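Molybdenum ABC transporter, periplasmic molybdenum-binding protein (Vibrio cholerae, PDB 4RXL) probably captures molybdate or tungstate in the periplasm, as the solute-binding component of a ModABC-type uptake transporter, and is seen here holding tungstate. Local coordinates at residues 106-118 against 158-170. Residues are numbered along the deposited sequence; the frame is centred on the assembly and turned at random.
Sequences AWQTALADSRLAV and ALVERGESPLGIV
Ala117 and Gly168 form a parallel bridge between strands 116-119 and 168-171, in one lobe of the two-lobed periplasmic binding protein fold. The strand segments run 23° apart, and two backbone bonds bracket the bridge. Ala117 N gives its hydrogen to Leu167 O at 3.0 Å, in the carbonyl plane and on a lone pair; Ile169 N returns one to Ala117 O at 2.9 Å, almost straight down the carbonyl. Just before the strands, Ser165 OG donates to Arg115 O at 2.8 Å, arriving from above the carbonyl plane, about 40° out of it. A water extends the polar seam, accepting from Arg115 N and donating to Glu164 O.

Apolar groups fill both flanks. The methyl of Ala117 sits against Leu159 CD1 and, 3.9 Å away, Val160 CG2, both from the last turn of helix 153-161. Gly168 has no side chain, and Val160 CG2 packs directly against its CA. On the other flank Leu167, with CG anti to its carbonyl carbon (chi1 -64°), sends CD1 to within 3.6 Å of Ala110 CB, beside the Trp107 ring; the side chain of Leu111 crosses it at about a right angle. Leu116 lays CD1 alongside Leu167 CB at 3.6 Å, while its CD2 meets Ile169 CD1. Leu134 of helix 125-137 closes over Leu116, Ile169 and Trp107. The side chain of Ile169 is about 10 Å from the bound tungstate.

A single bridge thus joins the two strands, and between these apolar flanks the buried N-H and carbonyl of Ala117 are both satisfied by the backbone of the neighbouring strand.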
loop_
_atom_site.group_PDB
_atom_site.type_symbol
_atom_site.label_atom_id
_atom_site.label_comp_id
_atom_site.label_asym_id
_atom_site.label_seq_id
_atom_site.Cartn_x
_atom_site.Cartn_y
_atom_site.Cartn_z
ATOM N N ALA A 106 5.517 18.466 18.930
ATOM C CA ALA A 106 4.115 18.064 18.910
ATOM C C ALA A 106 3.985 16.571 18.569
ATOM O O ALA A 106 3.050 15.913 19.032
ATOM C CB ALA A 106 3.333 18.906 17.919
ATOM N N TRP A 107 4.903 16.051 17.752
ATOM C CA TRP A 107 4.978 14.604 17.494
ATOM C C TRP A 107 5.326 13.847 18.776
ATOM O O TRP A 107 4.718 12.837 19.078
ATOM C CB TRP A 107 6.026 14.263 16.437
ATOM C CG TRP A 107 5.648 14.530 15.043
ATOM C CD1 TRP A 107 5.868 15.671 14.348
ATOM C CD2 TRP A 107 5.025 13.619 14.135
ATOM N NE1 TRP A 107 5.400 15.545 13.057
ATOM C CE2 TRP A 107 4.869 14.296 12.905
ATOM C CE3 TRP A 107 4.550 12.299 14.244
ATOM C CZ2 TRP A 107 4.297 13.691 11.775
ATOM C CZ3 TRP A 107 3.968 11.700 13.112
ATOM C CH2 TRP A 107 3.841 12.404 11.904
ATOM N N GLN A 108 6.285 14.343 19.551
ATOM C CA GLN A 108 6.723 13.607 20.733
ATOM C C GLN A 108 5.670 13.644 21.842
ATOM O O GLN A 108 5.586 12.721 22.645
ATOM C CB GLN A 108 8.094 14.109 21.213
ATOM C CG GLN A 108 9.140 14.183 20.093
ATOM C CD GLN A 108 10.468 13.515 20.423
ATOM O OE1 GLN A 108 10.515 12.352 20.836
ATOM N NE2 GLN A 108 11.561 14.242 20.203
ATOM N N THR A 109 4.863 14.701 21.871
ATOM C CA THR A 109 3.727 14.818 22.788
ATOM C C THR A 109 2.592 13.843 22.466
ATOM O O THR A 109 2.039 13.222 23.373
ATOM C CB THR A 109 3.162 16.255 22.794
ATOM O OG1 THR A 109 4.122 17.145 23.378
ATOM C CG2 THR A 109 1.865 16.343 23.598
ATOM N N ALA A 110 2.228 13.740 21.194
ATOM C CA ALA A 110 1.220 12.788 20.757
ATOM C C ALA A 110 1.656 11.337 20.945
ATOM O O ALA A 110 0.856 10.500 21.268
ATOM C CB ALA A 110 0.867 13.031 19.301
ATOM N N LEU A 111 2.915 11.066 20.651
ATOM C CA LEU A 111 3.492 9.757 20.842
ATOM C C LEU A 111 3.601 9.410 22.305
ATOM O O LEU A 111 3.315 8.306 22.689
ATOM C CB LEU A 111 4.843 9.628 20.169
ATOM C CG LEU A 111 4.794 9.617 18.630
ATOM C CD1 LEU A 111 6.168 9.579 18.008
ATOM C CD2 LEU A 111 3.938 8.467 18.120
ATOM N N ALA A 112 3.996 10.378 23.116
ATOM C CA ALA A 112 4.117 10.117 24.535
ATOM C C ALA A 112 5.149 9.005 24.728
ATOM O O ALA A 112 6.300 9.176 24.403
ATOM C CB ALA A 112 2.761 9.760 25.118
ATOM N N ASP A 113 4.736 7.899 25.326
ATOM C CA ASP A 113 5.622 6.814 25.645
ATOM C C ASP A 113 5.475 5.671 24.647
ATOM O O ASP A 113 5.868 4.568 24.920
ATOM C CB ASP A 113 5.315 6.299 27.043
ATOM C CG ASP A 113 5.457 7.368 28.120
ATOM O OD1 ASP A 113 6.586 7.799 28.386
ATOM O OD2 ASP A 113 4.436 7.730 28.725
ATOM N N SER A 114 4.820 5.938 23.531
ATOM C CA SER A 114 4.589 4.940 22.487
ATOM C C SER A 114 5.403 5.182 21.204
ATOM O O SER A 114 6.146 6.125 21.076
ATOM C CB SER A 114 3.111 4.827 22.156
ATOM O OG SER A 114 2.323 4.431 23.269
ATOM N N ARG A 115 5.264 4.266 20.267
ATOM C CA ARG A 115 5.943 4.341 18.975
ATOM C C ARG A 115 5.009 4.627 17.790
ATOM O O ARG A 115 3.836 4.278 17.814
ATOM C CB ARG A 115 6.687 3.031 18.744
ATOM C CG ARG A 115 7.855 2.814 19.677
ATOM C CD ARG A 115 8.605 1.539 19.350
ATOM N NE ARG A 115 9.865 1.502 20.095
ATOM C CZ ARG A 115 11.055 1.918 19.646
ATOM N NH1 ARG A 115 11.215 2.399 18.410
ATOM N NH2 ARG A 115 12.112 1.830 20.449
ATOM N N LEU A 116 5.542 5.274 16.759
ATOM C CA LEU A 116 4.799 5.554 15.533
ATOM C C LEU A 116 4.749 4.305 14.659
ATOM O O LEU A 116 5.799 3.773 14.267
ATOM C CB LEU A 116 5.482 6.687 14.753
ATOM C CG LEU A 116 4.896 7.171 13.433
ATOM C CD1 LEU A 116 3.508 7.771 13.576
ATOM C CD2 LEU A 116 5.857 8.196 12.828
ATOM N N ALA A 117 3.543 3.842 14.344
ATOM C CA ALA A 117 3.381 2.646 13.516
ATOM C C ALA A 117 3.621 2.978 12.058
ATOM O O ALA A 117 2.944 3.838 11.478
ATOM C CB ALA A 117 2.001 2.041 13.696
ATOM N N VAL A 118 4.584 2.295 11.457
ATOM C CA VAL A 118 4.868 2.440 10.033
ATOM C C VAL A 118 5.309 1.103 9.469
ATOM O O VAL A 118 5.761 0.236 10.236
ATOM C CB VAL A 118 5.998 3.452 9.751
ATOM C CG1 VAL A 118 5.622 4.845 10.244
ATOM C CG2 VAL A 118 7.326 2.989 10.356
ATOM N N ALA A 158 -3.020 -2.309 12.013
ATOM C CA ALA A 158 -3.520 -3.090 13.149
ATOM C C ALA A 158 -2.962 -2.623 14.493
ATOM O O ALA A 158 -3.636 -2.753 15.505
ATOM C CB ALA A 158 -3.208 -4.562 12.951
ATOM N N LEU A 159 -1.726 -2.124 14.515
ATOM C CA LEU A 159 -1.129 -1.594 15.761
ATOM C C LEU A 159 -1.921 -0.395 16.286
ATOM O O LEU A 159 -2.109 -0.218 17.485
ATOM C CB LEU A 159 0.328 -1.163 15.550
ATOM C CG LEU A 159 1.387 -2.249 15.427
ATOM C CD1 LEU A 159 2.737 -1.623 15.109
ATOM C CD2 LEU A 159 1.438 -3.102 16.700
ATOM N N VAL A 160 -2.371 0.428 15.341
ATOM C CA VAL A 160 -3.161 1.596 15.646
ATOM C C VAL A 160 -4.566 1.161 16.081
ATOM O O VAL A 160 -5.077 1.667 17.075
ATOM C CB VAL A 160 -3.200 2.609 14.470
ATOM C CG1 VAL A 160 -3.849 3.914 14.916
ATOM C CG2 VAL A 160 -1.776 2.866 13.984
ATOM N N GLU A 161 -5.172 0.221 15.347
ATOM C CA GLU A 161 -6.486 -0.332 15.708
ATOM C C GLU A 161 -6.498 -0.894 17.122
ATOM O O GLU A 161 -7.462 -0.708 17.880
ATOM C CB GLU A 161 -6.911 -1.412 14.720
ATOM C CG GLU A 161 -7.189 -0.904 13.322
ATOM C CD GLU A 161 -7.637 -2.010 12.380
ATOM O OE1 GLU A 161 -7.174 -3.168 12.539
ATOM O OE2 GLU A 161 -8.442 -1.714 11.470
ATOM N N ARG A 162 -5.428 -1.590 17.488
ATOM C CA ARG A 162 -5.316 -2.149 18.854
ATOM C C ARG A 162 -4.948 -1.121 19.923
ATOM O O ARG A 162 -4.963 -1.428 21.105
ATOM C CB ARG A 162 -4.314 -3.304 18.881
ATOM C CG ARG A 162 -4.734 -4.469 17.998
ATOM C CD ARG A 162 -4.050 -5.756 18.423
ATOM N NE ARG A 162 -2.611 -5.758 18.147
ATOM C CZ ARG A 162 -2.065 -5.973 16.950
ATOM N NH1 ARG A 162 -2.826 -6.182 15.875
ATOM N NH2 ARG A 162 -0.740 -5.966 16.822
ATOM N N GLY A 163 -4.593 0.091 19.529
ATOM C CA GLY A 163 -4.229 1.117 20.479
ATOM C C GLY A 163 -2.812 0.996 20.982
ATOM O O GLY A 163 -2.461 1.670 21.925
ATOM N N GLU A 164 -1.983 0.173 20.336
ATOM C CA GLU A 164 -0.613 -0.022 20.808
ATOM C C GLU A 164 0.228 1.168 20.382
ATOM O O GLU A 164 1.116 1.603 21.132
ATOM C CB GLU A 164 -0.014 -1.337 20.298
ATOM C CG GLU A 164 -0.688 -2.583 20.859
ATOM C CD GLU A 164 -0.277 -3.874 20.152
ATOM O OE1 GLU A 164 0.930 -4.080 19.889
ATOM O OE2 GLU A 164 -1.172 -4.699 19.867
ATOM N N SER A 165 -0.069 1.687 19.185
ATOM C CA SER A 165 0.505 2.931 18.697
ATOM C C SER A 165 -0.586 4.010 18.666
ATOM O O SER A 165 -1.676 3.779 18.152
ATOM C CB SER A 165 1.079 2.747 17.292
ATOM O OG SER A 165 2.298 2.019 17.295
ATOM N N PRO A 166 -0.291 5.207 19.200
ATOM C CA PRO A 166 -1.249 6.305 19.166
ATOM C C PRO A 166 -1.248 7.062 17.869
ATOM O O PRO A 166 -2.168 7.808 17.630
ATOM C CB PRO A 166 -0.788 7.200 20.327
ATOM C CG PRO A 166 0.680 6.972 20.396
ATOM C CD PRO A 166 0.900 5.544 20.000
ATOM N N LEU A 167 -0.234 6.859 17.033
ATOM C CA LEU A 167 -0.230 7.378 15.670
ATOM C C LEU A 167 0.380 6.330 14.748
ATOM O O LEU A 167 1.261 5.554 15.154
ATOM C CB LEU A 167 0.582 8.665 15.551
ATOM C CG LEU A 167 0.079 9.882 16.317
ATOM C CD1 LEU A 167 1.139 10.979 16.312
ATOM C CD2 LEU A 167 -1.244 10.388 15.749
ATOM N N GLY A 168 -0.072 6.321 13.504
ATOM C CA GLY A 168 0.545 5.535 12.475
ATOM C C GLY A 168 0.402 6.205 11.135
ATOM O O GLY A 168 -0.411 7.123 10.962
ATOM N N ILE A 169 1.202 5.741 10.186
ATOM C CA ILE A 169 1.168 6.258 8.827
ATOM C C ILE A 169 0.771 5.129 7.872
ATOM O O ILE A 169 1.466 4.151 7.726
ATOM C CB ILE A 169 2.493 6.927 8.417
ATOM C CG1 ILE A 169 2.758 8.139 9.299
ATOM C CG2 ILE A 169 2.421 7.361 6.950
ATOM C CD1 ILE A 169 4.166 8.682 9.175
ATOM N N VAL A 170 -0.376 5.299 7.221
ATOM C CA VAL A 170 -0.932 4.319 6.344
ATOM C C VAL A 170 -1.467 5.028 5.100
ATOM O O VAL A 170 -1.375 6.259 4.975
ATOM C CB VAL A 170 -2.029 3.460 7.018
ATOM C CG1 VAL A 170 -1.488 2.693 8.211
ATOM C CG2 VAL A 170 -3.212 4.319 7.412
HETATM O O HOH W 1 3.940 1.839 20.872
#